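Local coordinates for protein BauA (Acinetobacter baumannii, PDB 6HCP) that takes up iron as ferric preacinetobactin across the outer membrane, probably as a TonB-dependent siderophore transporter, at residues T329-T335 with P390-Y396. Sequence-based numbering, arbitrary orientation.
Sequences TGTLSST and PVITNIY
The phenol ring of Tyr396 meets the carbonyl O of Thr329 at its edge, 3.7 Å from CD2, while CG1 of its neighbour Ile395 sits over the centre of one face; the ring hydroxyl is hydrogen-bonded to the backbone O of Lys268. Thr329 O also takes a nearly straight bond from Asn394 ND2 (3.0 Å); it lies near the Asn394 amide plane, whereas ND2 stands 51° out of the Thr329 carbonyl plane. With CG anti to the backbone N (chi1 -176°), the Asn394 amide extends toward the turn at Thr329-Gly330, while its OD1 accepts from Tyr396 N, an Asx turn. Gly330 suits its place: its backbone angles and the close Asn394 and Tyr396 side chains leave no room for a CB. Its O accepts from Ile395 N (2.8 Å), and the antiparallel pairs Leu332-Thr393 and Ser334-Val391 add two backbone bonds each. Leu332 runs alongside Thr393 and touches Ile395; on this face the short hydroxyls of Ser334 and Thr393 share a water with Val391 O. On the other, Ile392 and Pro390 pack against Ser333, and a water joins Thr331 OG1 to Asn394 ND2. Backbone bonds thus fix the register of strand 391-394 on strand 331-358, with water-bridged polar groups and small apolar contacts on both faces.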
# COMPACT_ATOMS: atom_id res chain seq x y z
N THR A 329 10.32 -5.08 27.16
CA THR A 329 10.95 -4.07 26.30
C THR A 329 11.32 -4.67 24.94
O THR A 329 11.76 -3.94 24.05
CB THR A 329 12.20 -3.45 26.94
OG1 THR A 329 13.18 -4.49 27.09
CG2 THR A 329 11.94 -2.79 28.28
N GLY A 330 11.33 -6.01 24.85
CA GLY A 330 11.62 -6.69 23.60
C GLY A 330 12.96 -7.41 23.57
O GLY A 330 13.33 -7.97 22.54
N THR A 331 13.65 -7.47 24.71
CA THR A 331 14.94 -8.17 24.79
C THR A 331 14.77 -9.64 24.36
O THR A 331 13.85 -10.33 24.80
CB THR A 331 15.54 -8.08 26.19
OG1 THR A 331 15.57 -6.69 26.56
CG2 THR A 331 16.94 -8.68 26.24
N LEU A 332 15.66 -10.09 23.48
CA LEU A 332 15.66 -11.43 22.91
C LEU A 332 17.03 -12.07 23.15
O LEU A 332 18.06 -11.49 22.87
CB LEU A 332 15.35 -11.37 21.42
CG LEU A 332 15.12 -12.72 20.73
CD1 LEU A 332 13.80 -13.31 21.16
CD2 LEU A 332 15.18 -12.59 19.22
N SER A 333 17.02 -13.29 23.70
CA SER A 333 18.21 -14.08 23.95
C SER A 333 18.15 -15.33 23.07
O SER A 333 17.23 -16.15 23.24
CB SER A 333 18.31 -14.43 25.42
OG SER A 333 19.46 -15.23 25.67
N SER A 334 19.09 -15.46 22.14
CA SER A 334 19.08 -16.54 21.18
C SER A 334 20.30 -17.45 21.41
O SER A 334 21.45 -17.05 21.23
CB SER A 334 19.01 -16.02 19.75
OG SER A 334 17.87 -15.18 19.55
N THR A 335 20.03 -18.74 21.60
CA THR A 335 21.07 -19.75 21.58
C THR A 335 21.21 -20.27 20.15
O THR A 335 20.23 -20.38 19.42
CB THR A 335 20.73 -20.88 22.55
OG1 THR A 335 19.56 -21.50 22.01
CG2 THR A 335 20.44 -20.41 23.96
N PRO A 390 24.74 -16.92 24.43
CA PRO A 390 23.57 -16.50 23.67
C PRO A 390 23.78 -15.11 23.07
O PRO A 390 24.54 -14.30 23.60
CB PRO A 390 22.44 -16.51 24.71
CG PRO A 390 23.14 -16.38 26.04
CD PRO A 390 24.49 -17.04 25.87
N VAL A 391 23.19 -14.89 21.89
CA VAL A 391 23.20 -13.61 21.22
C VAL A 391 22.02 -12.79 21.75
O VAL A 391 20.87 -13.26 21.74
CB VAL A 391 23.14 -13.80 19.70
CG1 VAL A 391 23.14 -12.46 18.97
CG2 VAL A 391 24.28 -14.68 19.20
N ILE A 392 22.31 -11.57 22.22
CA ILE A 392 21.30 -10.72 22.84
C ILE A 392 20.92 -9.63 21.84
O ILE A 392 21.80 -8.91 21.37
CB ILE A 392 21.78 -10.10 24.16
CG1 ILE A 392 22.34 -11.14 25.14
CG2 ILE A 392 20.68 -9.27 24.79
CD1 ILE A 392 21.36 -12.21 25.53
N THR A 393 19.64 -9.60 21.46
CA THR A 393 19.13 -8.59 20.55
C THR A 393 17.87 -8.00 21.16
O THR A 393 17.51 -8.29 22.33
CB THR A 393 18.87 -9.16 19.15
OG1 THR A 393 17.86 -10.17 19.22
CG2 THR A 393 20.11 -9.74 18.51
N ASN A 394 17.15 -7.22 20.36
CA ASN A 394 15.83 -6.74 20.75
C ASN A 394 14.91 -6.93 19.54
O ASN A 394 15.30 -6.59 18.42
CB ASN A 394 15.91 -5.29 21.25
CG ASN A 394 14.59 -4.75 21.75
OD1 ASN A 394 13.63 -4.60 20.99
ND2 ASN A 394 14.51 -4.51 23.05
N ILE A 395 13.69 -7.43 19.77
CA ILE A 395 12.80 -7.77 18.65
C ILE A 395 12.41 -6.52 17.85
O ILE A 395 12.01 -6.65 16.70
CB ILE A 395 11.54 -8.54 19.09
CG1 ILE A 395 10.59 -7.68 19.92
CG2 ILE A 395 11.93 -9.83 19.82
CD1 ILE A 395 9.31 -8.37 20.29
N TYR A 396 12.45 -5.35 18.48
CA TYR A 396 12.07 -4.13 17.80
C TYR A 396 13.27 -3.42 17.16
O TYR A 396 13.08 -2.36 16.55
CB TYR A 396 11.36 -3.19 18.77
CG TYR A 396 10.14 -3.79 19.43
CD1 TYR A 396 9.03 -4.13 18.68
CD2 TYR A 396 10.13 -4.07 20.78
CE1 TYR A 396 7.94 -4.75 19.26
CE2 TYR A 396 9.01 -4.64 21.39
CZ TYR A 396 7.93 -5.01 20.62
OH TYR A 396 6.83 -5.56 21.21
O HOH W 1 16.64 -4.96 24.82
O HOH W 2 18.68 -12.68 20.12